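Local coordinates for protein serine protease inhibitor 2 (Anopheles gambiae, PDB 3PZF) that inhibits clip-domain serine proteases through covalent complex formation, thereby restraining phenoloxidase activation and melanization in the mosquito's immune response, at residues F112-F117 and L136-Y141; L52-E57 and N122-I127. All coordinates share one frame; numbering follows the deposited sequence. Where two conformers were deposited one is given.

Contact 1: residues F112-F117 and L136-Y141; sequences FFVDDF and LEKVSY
Phe-112 to Asp-115 run parallel to Leu-136 to Val-139, and three nearly straight N-H...O bonds bind the strands: Glu-137 N to Phe-112 O (2.9 Å), Val-114 N to Glu-137 O and Val-139 N to Val-114 O. These are strands s2A and s1A of the serpin's sheet A, joined by helix 122-132 in a beta-alpha-beta crossover. Toward that helix, Phe-112 and Leu-136 lie side by side, with Leu-136 CD2 set 3.7 Å from Phe-112 CB; both also touch Tyr-124, and bulky apolar groups suit this covered face. On the other face, helix 144-158 lies over Phe-113, whose ring meets that of Trp-154 edge-to-face. Phe-113 CD1 reaches Val-139 CG1 (3.9 Å), while the extended chain of Glu-137 runs alongside the ring with its carboxylate plane turned 68° from it.

Toward the C-terminal ends of the strands the chemistry becomes polar. Asp-115 OD1 accepts Tyr-141 N from above its carboxylate plane, at 3.1 Å, tying the residues that follow Val-139 back to the first strand. Lys-138, on the exposed margin, curls at every torsion (chi1 to chi4 all near -60°), which brings NZ round to Asp-116 O at 3.2 Å and to Ile-118 O, so its charge rests on two carbonyls. The Tyr-141 ring brings its edge to the neighbouring strand, a place for a rigid side chain with a polar end. Its hydroxyl, also hydrogen-bonded to Thr-178 OG1, donates to Phe-113 O at 2.7 Å, approaching 48° out of the carbonyl plane.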
loop_
_atom_site.group_PDB
_atom_site.type_symbol
_atom_site.label_atom_id
_atom_site.label_comp_id
_atom_site.label_asym_id
_atom_site.label_seq_id
_atom_site.Cartn_x
_atom_site.Cartn_y
_atom_site.Cartn_z
ATOM N N PHE A 112 17.043 -1.520 4.939
ATOM C CA PHE A 112 17.892 -2.591 4.424
ATOM C C PHE A 112 18.599 -3.244 5.618
ATOM O O PHE A 112 19.264 -2.562 6.382
ATOM C CB PHE A 112 18.998 -2.075 3.526
ATOM C CG PHE A 112 18.542 -1.510 2.206
ATOM C CD1 PHE A 112 18.613 -2.275 1.049
ATOM C CD2 PHE A 112 18.148 -0.182 2.107
ATOM C CE1 PHE A 112 18.229 -1.725 -0.180
ATOM C CE2 PHE A 112 17.802 0.366 0.880
ATOM C CZ PHE A 112 17.852 -0.408 -0.260
ATOM N N PHE A 113 18.453 -4.551 5.769
ATOM C CA PHE A 113 19.199 -5.309 6.783
ATOM C C PHE A 113 20.354 -6.020 6.074
ATOM O O PHE A 113 20.139 -6.924 5.263
ATOM C CB PHE A 113 18.260 -6.297 7.489
ATOM C CG PHE A 113 17.183 -5.628 8.321
ATOM C CD1 PHE A 113 17.477 -5.158 9.592
ATOM C CD2 PHE A 113 15.893 -5.426 7.819
ATOM C CE1 PHE A 113 16.522 -4.539 10.359
ATOM C CE2 PHE A 113 14.926 -4.803 8.590
ATOM C CZ PHE A 113 15.236 -4.356 9.856
ATOM N N VAL A 114 21.584 -5.604 6.379
ATOM C CA VAL A 114 22.729 -5.920 5.551
ATOM C C VAL A 114 23.641 -6.810 6.360
ATOM O O VAL A 114 23.851 -6.541 7.535
ATOM C CB VAL A 114 23.471 -4.621 5.148
ATOM C CG1 VAL A 114 24.645 -4.925 4.281
ATOM C CG2 VAL A 114 22.499 -3.655 4.399
ATOM N N ASP A 115 24.161 -7.870 5.737
ATOM C CA ASP A 115 25.051 -8.833 6.418
ATOM C C ASP A 115 26.329 -8.156 6.924
ATOM O O ASP A 115 26.745 -7.125 6.384
ATOM C CB ASP A 115 25.407 -10.001 5.477
ATOM C CG ASP A 115 25.796 -11.282 6.233
ATOM O OD1 ASP A 115 25.675 -11.335 7.471
ATOM O OD2 ASP A 115 26.216 -12.258 5.578
ATOM N N ASP A 116 26.953 -8.763 7.947
ATOM C CA ASP A 116 28.095 -8.193 8.664
ATOM C C ASP A 116 29.193 -7.696 7.758
ATOM O O ASP A 116 29.800 -6.668 8.021
ATOM C CB ASP A 116 28.772 -9.261 9.553
ATOM C CG ASP A 116 27.969 -9.618 10.780
ATOM O OD1 ASP A 116 27.320 -8.722 11.363
ATOM O OD2 ASP A 116 28.011 -10.809 11.169
ATOM N N PHE A 117 29.479 -8.466 6.719
ATOM C CA PHE A 117 30.709 -8.283 5.958
ATOM C C PHE A 117 30.552 -7.160 4.944
ATOM O O PHE A 117 31.527 -6.717 4.338
ATOM C CB PHE A 117 31.090 -9.586 5.249
ATOM C CG PHE A 117 30.218 -9.901 4.070
ATOM C CD1 PHE A 117 30.543 -9.432 2.808
ATOM C CD2 PHE A 117 29.065 -10.653 4.227
ATOM C CE1 PHE A 117 29.727 -9.709 1.718
ATOM C CE2 PHE A 117 28.252 -10.940 3.149
ATOM C CZ PHE A 117 28.573 -10.468 1.892
ATOM N N LEU A 136 19.543 1.833 6.953
ATOM C CA LEU A 136 20.261 0.583 6.793
ATOM C C LEU A 136 20.857 0.188 8.130
ATOM O O LEU A 136 21.436 1.017 8.837
ATOM C CB LEU A 136 21.378 0.727 5.752
ATOM C CG LEU A 136 20.872 1.215 4.388
ATOM C CD1 LEU A 136 21.019 2.740 4.237
ATOM C CD2 LEU A 136 21.599 0.509 3.258
ATOM N N GLU A 137 20.751 -1.093 8.436
ATOM C CA GLU A 137 21.253 -1.651 9.695
ATOM C C GLU A 137 22.042 -2.925 9.425
ATOM O O GLU A 137 21.680 -3.700 8.550
ATOM C CB GLU A 137 20.038 -1.970 10.557
ATOM C CG GLU A 137 20.317 -2.374 11.980
ATOM C CD GLU A 137 19.024 -2.510 12.765
ATOM O OE1 GLU A 137 18.938 -3.418 13.610
ATOM O OE2 GLU A 137 18.093 -1.707 12.522
ATOM N N LYS A 138 23.101 -3.161 10.197
ATOM C CA LYS A 138 23.928 -4.361 10.044
ATOM C C LYS A 138 23.379 -5.487 10.913
ATOM O O LYS A 138 23.016 -5.279 12.063
ATOM C CB LYS A 138 25.384 -4.087 10.448
ATOM C CG LYS A 138 26.003 -2.837 9.831
ATOM C CD LYS A 138 25.914 -2.829 8.302
ATOM C CE LYS A 138 26.681 -3.989 7.677
ATOM N NZ LYS A 138 28.118 -3.994 8.041
ATOM N N VAL A 139 23.311 -6.681 10.345
ATOM C CA VAL A 139 22.924 -7.871 11.080
ATOM C C VAL A 139 23.848 -8.991 10.662
ATOM O O VAL A 139 24.649 -8.830 9.746
ATOM C CB VAL A 139 21.486 -8.289 10.750
ATOM C CG1 VAL A 139 20.505 -7.177 11.127
ATOM C CG2 VAL A 139 21.363 -8.629 9.268
ATOM N N SER A 140 23.734 -10.134 11.336
ATOM C CA SER A 140 24.536 -11.293 10.988
ATOM C C SER A 140 23.622 -12.431 10.573
ATOM O O SER A 140 22.975 -13.062 11.416
ATOM C CB SER A 140 25.374 -11.739 12.180
ATOM O OG SER A 140 26.116 -12.891 11.837
ATOM N N TYR A 141 23.572 -12.713 9.275
ATOM C CA TYR A 141 22.667 -13.757 8.777
ATOM C C TYR A 141 23.159 -15.167 9.177
ATOM O O TYR A 141 22.413 -16.149 9.069
ATOM C CB TYR A 141 22.479 -13.635 7.262
ATOM C CG TYR A 141 21.597 -12.456 6.876
ATOM C CD1 TYR A 141 20.211 -12.566 6.934
ATOM C CD2 TYR A 141 22.141 -11.233 6.475
ATOM C CE1 TYR A 141 19.391 -11.503 6.591
ATOM C CE2 TYR A 141 21.309 -10.147 6.139
ATOM C CZ TYR A 141 19.930 -10.299 6.208
ATOM O OH TYR A 141 19.047 -9.267 5.875
#

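Contact 2: residues L52-E57 and N122-I127; sequences LTLIYE and NKYQQI
Tyr-124 spans the gap to Leu-54 with its hydroxyl, giving the one hydrogen bond between segments 52-57 and 122-127: OH donates to Leu-54 O at 2.7 Å, from above the carbonyl plane. The acceptor lies near the plane of the phenol ring, at its edge. Leu-54 CB stands 3.6 Å from the same OH; in this apolar setting the backbone carbonyl gives the hydroxyl its polar partner. Also at the ring edge, near its plane, Tyr-124 CE1 lies 3.9 Å from the backbone Glu-57 C. With CG anti to the backbone N (chi1 -172°), the tyrosine extends across a separation of 11.3 Å between the axes of the short segments, a span that suits a long, stiff side chain.

One helical turn beyond Tyr-124, Ile-127 points toward Glu-57 and lays CG2 3.9 Å from Glu-57 OE2, the two side chains crossing at about a right angle. The glutamate bends at chi2 (-93°), and OE2 is held from outside the pair by a salt bridge to Arg-87 NE and a hydrogen bond from Tyr-132 OH. Such partners would favour the ionised form in this buried place.

These are helices B and E of the serpin fold; the axes of segments 52-57 and 122-127 run roughly antiparallel, at 154°. Helix 83-98 supplies Arg-87, which also touches Ile-127, while strand 134-139 packs against helix 45-58 through Ala-134 on Leu-54.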
loop_
_atom_site.group_PDB
_atom_site.type_symbol
_atom_site.label_atom_id
_atom_site.label_comp_id
_atom_site.label_asym_id
_atom_site.label_seq_id
_atom_site.Cartn_x
_atom_site.Cartn_y
_atom_site.Cartn_z
ATOM N N LEU A 52 11.799 0.424 -4.863
ATOM C CA LEU A 52 12.406 0.354 -6.187
ATOM C C LEU A 52 13.318 1.540 -6.445
ATOM O O LEU A 52 14.365 1.375 -7.050
ATOM C CB LEU A 52 11.336 0.271 -7.269
ATOM C CG LEU A 52 10.482 -1.004 -7.224
ATOM C CD1 LEU A 52 9.351 -0.903 -8.259
ATOM C CD2 LEU A 52 11.369 -2.219 -7.481
ATOM N N THR A 53 12.938 2.723 -5.969
ATOM C CA THR A 53 13.766 3.904 -6.178
ATOM C C THR A 53 15.014 3.804 -5.298
ATOM O O THR A 53 16.096 4.167 -5.737
ATOM C CB THR A 53 12.993 5.197 -5.917
ATOM O OG1 THR A 53 11.825 5.210 -6.755
ATOM C CG2 THR A 53 13.888 6.465 -6.271
ATOM N N LEU A 54 14.905 3.242 -4.093
ATOM C CA LEU A 54 16.149 3.045 -3.286
ATOM C C LEU A 54 17.107 2.101 -3.991
ATOM O O LEU A 54 18.326 2.283 -3.966
ATOM C CB LEU A 54 15.808 2.520 -1.900
ATOM C CG LEU A 54 15.242 3.600 -0.957
ATOM C CD1 LEU A 54 14.474 2.925 0.174
ATOM C CD2 LEU A 54 16.360 4.533 -0.395
ATOM N N ILE A 55 16.568 1.080 -4.622
ATOM C CA ILE A 55 17.397 0.136 -5.331
ATOM C C ILE A 55 18.008 0.801 -6.551
ATOM O O ILE A 55 19.194 0.579 -6.853
ATOM C CB ILE A 55 16.598 -1.119 -5.727
ATOM C CG1 ILE A 55 16.269 -1.923 -4.462
ATOM C CG2 ILE A 55 17.398 -1.958 -6.714
ATOM C CD1 ILE A 55 15.277 -3.102 -4.677
ATOM N N TYR A 56 17.220 1.632 -7.234
ATOM C CA TYR A 56 17.735 2.469 -8.321
ATOM C C TYR A 56 18.904 3.348 -7.866
ATOM O O TYR A 56 19.935 3.390 -8.519
ATOM C CB TYR A 56 16.594 3.319 -8.901
ATOM C CG TYR A 56 16.967 4.115 -10.135
ATOM C CD1 TYR A 56 17.087 3.495 -11.368
ATOM C CD2 TYR A 56 17.163 5.485 -10.063
ATOM C CE1 TYR A 56 17.398 4.235 -12.508
ATOM C CE2 TYR A 56 17.486 6.228 -11.193
ATOM C CZ TYR A 56 17.597 5.593 -12.408
ATOM O OH TYR A 56 17.911 6.315 -13.541
ATOM N N GLU A 57 18.754 4.019 -6.726
ATOM C CA GLU A 57 19.802 4.874 -6.170
ATOM C C GLU A 57 21.074 4.074 -5.849
ATOM O O GLU A 57 22.194 4.602 -5.968
ATOM C CB GLU A 57 19.283 5.545 -4.886
ATOM C CG GLU A 57 18.245 6.670 -5.145
ATOM C CD GLU A 57 18.872 8.058 -5.252
ATOM O OE1 GLU A 57 20.129 8.179 -5.469
ATOM O OE2 GLU A 57 18.100 9.041 -5.119
ATOM N N ASN A 122 28.537 5.680 3.171
ATOM C CA ASN A 122 27.943 6.674 4.046
ATOM C C ASN A 122 27.042 7.627 3.287
ATOM O O ASN A 122 25.958 7.957 3.745
ATOM C CB ASN A 122 29.019 7.479 4.781
ATOM C CG ASN A 122 28.419 8.425 5.799
ATOM O OD1 ASN A 122 27.915 7.998 6.845
ATOM N ND2 ASN A 122 28.431 9.713 5.484
ATOM N N LYS A 123 27.498 8.086 2.131
ATOM C CA LYS A 123 26.674 8.983 1.350
ATOM C C LYS A 123 25.328 8.292 1.044
ATOM O O LYS A 123 24.284 8.944 1.011
ATOM C CB LYS A 123 27.428 9.424 0.098
ATOM C CG LYS A 123 28.655 10.270 0.474
ATOM C CD LYS A 123 29.337 10.892 -0.711
ATOM C CE LYS A 123 30.617 11.623 -0.218
ATOM N NZ LYS A 123 31.509 11.978 -1.324
ATOM N N TYR A 124 25.329 6.968 0.894
ATOM C CA TYR A 124 24.057 6.258 0.632
ATOM C C TYR A 124 23.114 6.275 1.842
ATOM O O TYR A 124 21.923 6.526 1.697
ATOM C CB TYR A 124 24.288 4.798 0.191
ATOM C CG TYR A 124 22.988 4.159 -0.262
ATOM C CD1 TYR A 124 22.526 4.341 -1.563
ATOM C CD2 TYR A 124 22.203 3.429 0.616
ATOM C CE1 TYR A 124 21.309 3.796 -1.986
ATOM C CE2 TYR A 124 20.996 2.869 0.194
ATOM C CZ TYR A 124 20.557 3.069 -1.103
ATOM O OH TYR A 124 19.357 2.549 -1.519
ATOM N N GLN A 125 23.623 5.995 3.040
ATOM C CA GLN A 125 22.787 6.096 4.233
ATOM C C GLN A 125 22.211 7.519 4.298
ATOM O O GLN A 125 21.038 7.703 4.584
ATOM C CB GLN A 125 23.590 5.730 5.506
ATOM C CG GLN A 125 22.791 5.853 6.829
ATOM C CD GLN A 125 22.199 4.530 7.345
ATOM O OE1 GLN A 125 22.913 3.529 7.510
ATOM N NE2 GLN A 125 20.911 4.542 7.648
ATOM N N GLN A 126 23.023 8.528 3.982
ATOM C CA GLN A 126 22.552 9.921 3.965
ATOM C C GLN A 126 21.346 10.146 3.042
ATOM O O GLN A 126 20.308 10.660 3.480
ATOM C CB GLN A 126 23.692 10.865 3.547
ATOM N N ILE A 127 21.483 9.799 1.763
ATOM C CA ILE A 127 20.372 9.968 0.817
ATOM C C ILE A 127 19.158 9.160 1.249
ATOM O O ILE A 127 18.022 9.620 1.169
ATOM C CB ILE A 127 20.775 9.527 -0.598
ATOM C CG1 ILE A 127 21.879 10.439 -1.144
ATOM C CG2 ILE A 127 19.585 9.597 -1.541
ATOM C CD1 ILE A 127 21.585 11.880 -0.965
#

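Overall arrangement
Helix 122-132 connects the two strands of contact 1 along the chain and forms half of contact 2, so both contacts involve the same crossover. Contact 1 is partly buried: regular backbone bonds and apolar groups give way to polar side chains where the strands run out toward solvent. Contact 2 is buried and smaller, relying on side chains to bridge widely spaced helices, with its charge paired to neighbours. They meet at Phe-112, whose CZ lies 3.5 Å from Tyr-124 OH and 3.9 Å from Leu-54 CB. Through these contacts strands s1A and s2A pack on helices B and E.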